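Local coordinates for peptidoglycan-binding domain 1 (Burkholderia, PDB 5NM7), which is a modular phage endolysin that probably binds peptidoglycan with one domain and cleaves its glycan strands with a lysozyme-like muramidase domain, at residues Ala44-Ala47 against Val52-Gly55; Val14-Arg19 against Lys60-Leu65; Gly149-Asp154 against Tyr158-Ser163. All coordinates share one frame; numbering follows the deposited sequence.

Contact 1. Residues Ala44-Ala47 against Val52-Gly55; sequences AFQA and VADG. With GLY (glycine), chain C.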
loop_
_atom_site.group_PDB
_atom_site.type_symbol
_atom_site.label_atom_id
_atom_site.label_comp_id
_atom_site.label_asym_id
_atom_site.label_seq_id
_atom_site.Cartn_x
_atom_site.Cartn_y
_atom_site.Cartn_z
ATOM N N ALA A 44 8.710 -9.086 -16.141
ATOM C CA ALA A 44 8.806 -10.511 -16.363
ATOM C C ALA A 44 9.509 -11.203 -15.201
ATOM O O ALA A 44 9.083 -12.261 -14.742
ATOM C CB ALA A 44 9.497 -10.816 -17.698
ATOM N N PHE A 45 10.590 -10.610 -14.703
ATOM C CA PHE A 45 11.264 -11.147 -13.536
ATOM C C PHE A 45 10.340 -11.184 -12.314
ATOM O O PHE A 45 10.269 -12.188 -11.588
ATOM C CB PHE A 45 12.524 -10.334 -13.192
ATOM C CG PHE A 45 13.171 -10.760 -11.919
ATOM C CD1 PHE A 45 14.022 -11.868 -11.885
ATOM C CD2 PHE A 45 12.907 -10.094 -10.719
ATOM C CE1 PHE A 45 14.559 -12.288 -10.685
ATOM C CE2 PHE A 45 13.467 -10.508 -9.536
ATOM C CZ PHE A 45 14.305 -11.606 -9.519
ATOM N N GLN A 46 9.620 -10.094 -12.085
ATOM C CA GLN A 46 8.770 -10.024 -10.908
ATOM C C GLN A 46 7.674 -11.081 -10.978
ATOM O O GLN A 46 7.427 -11.794 -10.009
ATOM C CB GLN A 46 8.180 -8.633 -10.780
ATOM C CG GLN A 46 9.184 -7.554 -10.363
ATOM C CD GLN A 46 8.695 -6.147 -10.638
ATOM O OE1 GLN A 46 7.964 -5.915 -11.618
ATOM N NE2 GLN A 46 9.099 -5.201 -9.815
ATOM N N ALA A 47 7.069 -11.197 -12.152
ATOM C CA ALA A 47 5.931 -12.100 -12.348
ATOM C C ALA A 47 6.332 -13.524 -12.110
ATOM O O ALA A 47 5.632 -14.259 -11.423
ATOM C CB ALA A 47 5.334 -11.939 -13.741
ATOM N N VAL A 52 5.147 -8.602 -7.042
ATOM C CA VAL A 52 4.206 -7.770 -7.801
ATOM C C VAL A 52 4.893 -7.225 -9.067
ATOM O O VAL A 52 5.928 -6.567 -8.973
ATOM C CB VAL A 52 3.690 -6.630 -6.920
ATOM C CG1 VAL A 52 2.935 -5.598 -7.745
ATOM C CG2 VAL A 52 2.811 -7.228 -5.823
ATOM N N ALA A 53 4.281 -7.490 -10.223
ATOM C CA ALA A 53 4.859 -7.100 -11.518
ATOM C C ALA A 53 4.473 -5.681 -11.845
ATOM O O ALA A 53 3.486 -5.437 -12.563
ATOM C CB ALA A 53 4.441 -8.048 -12.608
ATOM N N ASP A 54 5.212 -4.732 -11.299
ATOM C CA ASP A 54 4.979 -3.301 -11.548
ATOM C C ASP A 54 6.068 -2.652 -12.400
ATOM O O ASP A 54 5.967 -1.478 -12.750
ATOM C CB ASP A 54 4.774 -2.502 -10.255
ATOM C CG ASP A 54 5.952 -2.581 -9.290
ATOM O OD1 ASP A 54 7.041 -3.018 -9.720
ATOM O OD2 ASP A 54 5.763 -2.204 -8.093
ATOM N N GLY A 55 7.118 -3.393 -12.723
ATOM C CA GLY A 55 8.190 -2.822 -13.546
ATOM C C GLY A 55 9.070 -1.817 -12.835
ATOM O O GLY A 55 9.873 -1.150 -13.485
HETATM N N GLY C . 8.143 -3.072 -7.012
HETATM C CA GLY C . 8.540 -2.523 -5.679
HETATM C C GLY C . 9.745 -3.216 -5.060
HETATM O O GLY C . 9.971 -3.049 -3.856
HETATM O OXT GLY C . 10.517 -3.895 -5.769
#
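Gln46 reaches from helix 36-48 into the turn Val52-Gly55 and holds it with both ends of its amide, in a worked example of how a buried side chain can shape a ligand-binding loop. Gly55 N gives its hydrogen to Gln46 OE1 over 2.9 Å, nearly straight at 158° and in the carbonyl plane, on a lone pair. From the other end, Gln46 NE2 donates to Asp54 OD1 at 3.0 Å along a more bent path; it meets the carboxylate on its syn side, somewhat out of plane, and the amide and carboxylate planes stand 59° apart. This is the tightly packed part. Val52 O sits only 3.3 Å from Gln46 CD, and the Gln46 chain leaves the helix with CG beside the backbone N (chi1 -72°) and runs extended, carrying the amide across the turn. Ala53 is the centre of an inverse gamma turn, closed by a weak bond from Asp54 N to Val52 O.

The other end of the contact is looser. Ala47, exposed on the helix, adds just a methyl contact, its CB lying 4.1 Å from Ala53 CB, and the partly exposed Val52 points its side chain away from 44-47 and packs on Leu75 and Leu80.

Asp54 is thus gripped by its OD1, which also accepts from Ile56 N, while its OD2 receives the amino group of the bound glycine (GLY N to Asp54 OD2, 2.8 Å). Gln46 NE2 bonds Thr61 OG1 as well, and that hydroxyl binds the ligand's carboxylate. Gln46, itself part of the pocket wall, therefore also positions groups that bind both ends of the glycine, and the pairing of a carboxylate with the amino group suggests a pocket suited to a probably zwitterionic amino acid.

Contact 2. Residues Val14-Arg19 against Lys60-Leu65; sequences VSYLQR and KTWSTL. With GLY (glycine), chain C.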
loop_
_atom_site.group_PDB
_atom_site.type_symbol
_atom_site.label_atom_id
_atom_site.label_comp_id
_atom_site.label_asym_id
_atom_site.label_seq_id
_atom_site.Cartn_x
_atom_site.Cartn_y
_atom_site.Cartn_z
ATOM N N VAL A 14 21.588 1.418 -13.242
ATOM C CA VAL A 14 20.766 0.774 -14.239
ATOM C C VAL A 14 21.531 -0.329 -14.950
ATOM O O VAL A 14 21.009 -1.413 -15.145
ATOM C CB VAL A 14 20.198 1.772 -15.272
ATOM C CG1 VAL A 14 19.417 1.067 -16.353
ATOM C CG2 VAL A 14 19.308 2.778 -14.551
ATOM N N SER A 15 22.786 -0.078 -15.334
ATOM C CA SER A 15 23.522 -1.152 -16.013
ATOM C C SER A 15 23.711 -2.319 -15.051
ATOM O O SER A 15 23.636 -3.456 -15.482
ATOM C CB SER A 15 24.831 -0.664 -16.656
ATOM O OG SER A 15 25.518 0.157 -15.792
ATOM N N TYR A 16 23.928 -2.041 -13.760
ATOM C CA TYR A 16 24.004 -3.089 -12.747
ATOM C C TYR A 16 22.694 -3.885 -12.694
ATOM O O TYR A 16 22.689 -5.101 -12.781
ATOM C CB TYR A 16 24.350 -2.512 -11.380
ATOM C CG TYR A 16 24.473 -3.575 -10.319
ATOM C CD1 TYR A 16 25.563 -4.456 -10.320
ATOM C CD2 TYR A 16 23.490 -3.748 -9.349
ATOM C CE1 TYR A 16 25.681 -5.460 -9.364
ATOM C CE2 TYR A 16 23.602 -4.747 -8.384
ATOM C CZ TYR A 16 24.701 -5.602 -8.410
ATOM O OH TYR A 16 24.817 -6.588 -7.463
ATOM N N LEU A 17 21.565 -3.180 -12.675
ATOM C CA LEU A 17 20.266 -3.869 -12.762
ATOM C C LEU A 17 20.148 -4.746 -14.000
ATOM O O LEU A 17 19.704 -5.899 -13.922
ATOM C CB LEU A 17 19.120 -2.843 -12.759
ATOM C CG LEU A 17 17.712 -3.399 -12.916
ATOM C CD1 LEU A 17 17.280 -4.210 -11.691
ATOM C CD2 LEU A 17 16.769 -2.224 -13.141
ATOM N N GLN A 18 20.524 -4.212 -15.152
ATOM C CA GLN A 18 20.401 -4.937 -16.415
ATOM C C GLN A 18 21.243 -6.234 -16.366
ATOM O O GLN A 18 20.783 -7.310 -16.747
ATOM C CB GLN A 18 20.828 -4.062 -17.566
ATOM C CG GLN A 18 19.846 -2.933 -17.859
ATOM C CD GLN A 18 20.376 -1.870 -18.784
ATOM O OE1 GLN A 18 21.578 -1.582 -18.826
ATOM N NE2 GLN A 18 19.477 -1.258 -19.527
ATOM N N ARG A 19 22.460 -6.127 -15.844
ATOM C CA ARG A 19 23.303 -7.336 -15.648
ATOM C C ARG A 19 22.656 -8.369 -14.738
ATOM O O ARG A 19 22.693 -9.570 -15.050
ATOM C CB ARG A 19 24.685 -6.953 -15.125
ATOM C CG ARG A 19 25.494 -6.243 -16.192
ATOM C CD ARG A 19 26.975 -6.130 -15.881
ATOM N NE ARG A 19 27.653 -5.744 -17.125
ATOM C CZ ARG A 19 28.033 -4.507 -17.455
ATOM N NH1 ARG A 19 27.871 -3.480 -16.619
ATOM N NH2 ARG A 19 28.603 -4.297 -18.644
ATOM N N LYS A 60 12.121 -4.720 -2.726
ATOM C CA LYS A 60 11.677 -6.103 -2.810
ATOM C C LYS A 60 12.262 -6.800 -4.011
ATOM O O LYS A 60 12.705 -7.956 -3.917
ATOM C CB LYS A 60 10.140 -6.189 -2.844
ATOM C CG LYS A 60 9.506 -5.646 -1.581
ATOM C CD LYS A 60 8.005 -5.637 -1.727
ATOM C CE LYS A 60 7.358 -5.131 -0.455
ATOM N NZ LYS A 60 5.885 -5.030 -0.629
ATOM N N THR A 61 12.219 -6.129 -5.162
ATOM C CA THR A 61 12.785 -6.709 -6.375
ATOM C C THR A 61 14.294 -6.907 -6.212
ATOM O O THR A 61 14.806 -7.990 -6.556
ATOM C CB THR A 61 12.471 -5.868 -7.595
ATOM O OG1 THR A 61 11.039 -5.812 -7.744
ATOM C CG2 THR A 61 13.010 -6.511 -8.853
ATOM N N TRP A 62 14.971 -5.905 -5.683
ATOM C CA TRP A 62 16.419 -6.004 -5.444
ATOM C C TRP A 62 16.781 -7.192 -4.555
ATOM O O TRP A 62 17.750 -7.918 -4.836
ATOM C CB TRP A 62 16.993 -4.730 -4.853
ATOM C CG TRP A 62 17.280 -3.687 -5.861
ATOM C CD1 TRP A 62 16.736 -2.453 -5.934
ATOM C CD2 TRP A 62 18.212 -3.780 -6.939
ATOM N NE1 TRP A 62 17.261 -1.766 -6.986
ATOM C CE2 TRP A 62 18.186 -2.550 -7.615
ATOM C CE3 TRP A 62 19.090 -4.777 -7.375
ATOM C CZ2 TRP A 62 18.971 -2.290 -8.725
ATOM C CZ3 TRP A 62 19.879 -4.526 -8.464
ATOM C CH2 TRP A 62 19.819 -3.291 -9.139
ATOM N N SER A 63 16.010 -7.401 -3.496
ATOM C CA SER A 63 16.242 -8.534 -2.621
ATOM C C SER A 63 16.150 -9.876 -3.362
ATOM O O SER A 63 17.001 -10.742 -3.185
ATOM C CB SER A 63 15.317 -8.478 -1.388
ATOM O OG SER A 63 15.479 -9.652 -0.631
ATOM N N THR A 64 15.138 -10.058 -4.208
ATOM C CA THR A 64 15.011 -11.306 -4.963
ATOM C C THR A 64 16.059 -11.401 -6.042
ATOM O O THR A 64 16.636 -12.469 -6.300
ATOM C CB THR A 64 13.608 -11.464 -5.559
ATOM O OG1 THR A 64 12.671 -11.335 -4.478
ATOM C CG2 THR A 64 13.455 -12.825 -6.203
ATOM N N LEU A 65 16.329 -10.269 -6.647
ATOM C CA LEU A 65 17.200 -10.262 -7.780
ATOM C C LEU A 65 18.670 -10.480 -7.373
ATOM O O LEU A 65 19.441 -11.120 -8.123
ATOM C CB LEU A 65 16.983 -8.939 -8.506
ATOM C CG LEU A 65 17.581 -8.774 -9.859
ATOM C CD1 LEU A 65 17.107 -9.849 -10.817
ATOM C CD2 LEU A 65 17.211 -7.389 -10.338
HETATM N N GLY C . 8.143 -3.072 -7.012
HETATM C CA GLY C . 8.540 -2.523 -5.679
HETATM C C GLY C . 9.745 -3.216 -5.060
HETATM O O GLY C . 9.971 -3.049 -3.856
HETATM O OXT GLY C . 10.517 -3.895 -5.769
#
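In the helical peptidoglycan-binding domain, helix 12-23 packs on helix 59-67 through Tyr16 and Leu17 against Trp62 and Leu65. The two short segments cross at 49° with their axes 11.8 Å apart, a separation wide enough for large side chains to fill the interface without any hydrogen bond across it. Leu17 and Trp62 carry most of it. The CG of Leu17 lies anti to the backbone N (chi1 177°), which swings CD1 over one face of the Trp62 indole; this CH-pi contact puts CD1 4.1 Å from the centroid of the six-membered ring, offset toward the rim. The same methyl presses on Leu65 CD2 at 3.5 Å, closer than usual for two carbons, with the two leucine side chains meeting at about a right angle. Beside them, the Tyr16 and Trp62 rings are nearly parallel but slid apart, so that they barely overlap; CD2 and CE2 of Tyr16 meet CH2 and CZ3 of Trp62, with Tyr16 CD2 3.7 Å from Trp62 CH2. The N-terminal strip of the chain secures both aromatic groups: Trp62 NE1 donates to Lys3 O, and Tyr16 OH bonds Tyr2 OH.

At its N-terminal end helix 59-67 offers its first turn to the bound glycine. Lys60 N donates to GLY O at 2.9 Å, while Thr61 binds the second carboxylate oxygen twice, through its amide and, at 2.8 Å, through the hydroxyl bond from Thr61 OG1 to GLY OXT.

Contact 3. Residues Gly149-Asp154 against Tyr158-Ser163; sequences GGYAGD and YARLAS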
loop_
_atom_site.group_PDB
_atom_site.type_symbol
_atom_site.label_atom_id
_atom_site.label_comp_id
_atom_site.label_asym_id
_atom_site.label_seq_id
_atom_site.Cartn_x
_atom_site.Cartn_y
_atom_site.Cartn_z
ATOM N N GLY A 149 -3.004 15.691 13.942
ATOM C CA GLY A 149 -1.556 15.775 13.889
ATOM C C GLY A 149 -0.845 15.161 15.077
ATOM O O GLY A 149 -1.399 14.306 15.736
ATOM N N GLY A 150 0.377 15.645 15.324
ATOM C CA GLY A 150 1.261 15.113 16.374
ATOM C C GLY A 150 2.006 13.873 15.909
ATOM O O GLY A 150 2.659 13.203 16.702
ATOM N N TYR A 151 1.940 13.559 14.620
ATOM C CA TYR A 151 2.542 12.341 14.077
ATOM C C TYR A 151 4.045 12.277 14.280
ATOM O O TYR A 151 4.754 13.285 14.106
ATOM C CB TYR A 151 2.305 12.226 12.564
ATOM C CG TYR A 151 0.866 12.421 12.151
ATOM C CD1 TYR A 151 -0.126 11.551 12.584
ATOM C CD2 TYR A 151 0.504 13.497 11.340
ATOM C CE1 TYR A 151 -1.453 11.732 12.200
ATOM C CE2 TYR A 151 -0.808 13.691 10.946
ATOM C CZ TYR A 151 -1.789 12.824 11.396
ATOM O OH TYR A 151 -3.080 13.017 10.979
ATOM N N ALA A 152 4.537 11.081 14.580
ATOM C CA ALA A 152 5.992 10.823 14.622
ATOM C C ALA A 152 6.459 10.135 13.355
ATOM O O ALA A 152 7.459 10.517 12.784
ATOM C CB ALA A 152 6.342 9.975 15.828
ATOM N N GLY A 153 5.745 9.102 12.950
ATOM C CA GLY A 153 6.078 8.281 11.813
ATOM C C GLY A 153 6.932 7.074 12.127
ATOM O O GLY A 153 7.637 7.034 13.138
ATOM N N ASP A 154 6.874 6.083 11.243
ATOM C CA ASP A 154 7.714 4.915 11.315
ATOM C C ASP A 154 7.529 4.208 12.672
ATOM O O ASP A 154 6.430 4.190 13.208
ATOM C CB ASP A 154 9.181 5.303 11.017
ATOM C CG ASP A 154 9.335 6.072 9.697
ATOM O OD1 ASP A 154 9.855 7.203 9.700
ATOM O OD2 ASP A 154 8.913 5.537 8.667
ATOM N N TYR A 158 4.502 3.465 17.046
ATOM C CA TYR A 158 4.126 2.431 18.015
ATOM C C TYR A 158 4.231 2.915 19.450
ATOM O O TYR A 158 3.479 2.437 20.300
ATOM C CB TYR A 158 4.900 1.154 17.819
ATOM C CG TYR A 158 4.255 0.315 16.756
ATOM C CD1 TYR A 158 3.179 -0.490 17.056
ATOM C CD2 TYR A 158 4.665 0.409 15.436
ATOM C CE1 TYR A 158 2.545 -1.234 16.072
ATOM C CE2 TYR A 158 4.072 -0.359 14.434
ATOM C CZ TYR A 158 2.986 -1.143 14.738
ATOM O OH TYR A 158 2.365 -1.923 13.782
ATOM N N ALA A 159 5.134 3.834 19.717
ATOM C CA ALA A 159 5.210 4.473 21.051
ATOM C C ALA A 159 3.939 5.273 21.332
ATOM O O ALA A 159 3.367 5.189 22.426
ATOM C CB ALA A 159 6.460 5.342 21.184
ATOM N N ARG A 160 3.482 6.042 20.338
ATOM C CA ARG A 160 2.238 6.785 20.472
ATOM C C ARG A 160 1.044 5.824 20.659
ATOM O O ARG A 160 0.181 6.053 21.524
ATOM C CB ARG A 160 2.018 7.670 19.252
ATOM C CG ARG A 160 3.053 8.770 19.103
ATOM C CD ARG A 160 2.753 9.621 17.872
ATOM N NE ARG A 160 1.635 10.476 18.156
ATOM C CZ ARG A 160 0.653 10.796 17.345
ATOM N NH1 ARG A 160 0.533 10.246 16.091
ATOM N NH2 ARG A 160 -0.249 11.660 17.834
ATOM N N LEU A 161 0.981 4.785 19.831
ATOM C CA LEU A 161 -0.082 3.782 19.920
ATOM C C LEU A 161 -0.079 3.110 21.329
ATOM O O LEU A 161 -1.126 3.003 21.972
ATOM C CB LEU A 161 0.054 2.715 18.858
ATOM C CG LEU A 161 -0.984 1.592 18.878
ATOM C CD1 LEU A 161 -2.386 2.134 18.788
ATOM C CD2 LEU A 161 -0.726 0.576 17.780
ATOM N N ALA A 162 1.114 2.732 21.798
ATOM C CA ALA A 162 1.287 2.056 23.082
ATOM C C ALA A 162 0.732 2.941 24.206
ATOM O O ALA A 162 0.083 2.423 25.126
ATOM C CB ALA A 162 2.744 1.699 23.320
ATOM N N SER A 163 1.011 4.245 24.141
ATOM C CA SER A 163 0.509 5.219 25.129
ATOM C C SER A 163 -0.992 5.383 25.033
ATOM O O SER A 163 -1.709 5.301 26.033
ATOM C CB SER A 163 1.203 6.553 25.017
ATOM O OG SER A 163 2.598 6.413 25.052
HETATM O O HOH W 1 -2.123 11.778 15.809
#
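Gly149 and Gly150 meet Arg160 where the surface loop leading into helix 156-167 of the N-acetylmuramidase domain folds back on that helix, an example of a backbone segment organised round one guanidinium. Gly149 O joins it through a water, which donates to Gly149 O at 2.6 Å and accepts from Arg160 NH2 at 2.8 Å, lying at the edge of the guanidinium plane; NH2 also donates to Ala142 O, earlier in the same loop. Gly150 O instead stands over the centre of the flat group, 3.2 Å from Arg160 CZ, too poorly angled for a hydrogen bond; the contact is face-on and probably electrostatic. The bend of the arginine at chi3 (75°) turns this face to the loop. Tyr151 follows, its CA 3.5 Å from Arg160 NH1 and its ring nearly perpendicular to the guanidinium (87°), while its hydroxyl bonds Glu118. Ala152 then lays its methyl alongside the aliphatic part, CB to Arg160 CD 4.1 Å. At Ala152 and Gly153 the backbone is pinned by Glu157: OE2 accepts both amides, and OE1 forms a salt bridge with Arg160 NH1.

Overall arrangement
From the N terminus, helix 12-23 supplies the first half of contact 2, whose partner arrives more than forty residues later on helix 59-67. Inside that large loop, contact 1 closes a much shorter one, tying the end of helix 36-48 to the turn before helix 59-67. The nested pair share one glycine and touch directly, Phe45 packing on Thr61, Thr64 and Leu65, so that all three helices of the peptidoglycan-binding domain are joined. Contact 3 follows in series, crossing neither: a short local closure between a loop and helix 156-167 in the muramidase domain, its centre about 34 Å from the centres of both others.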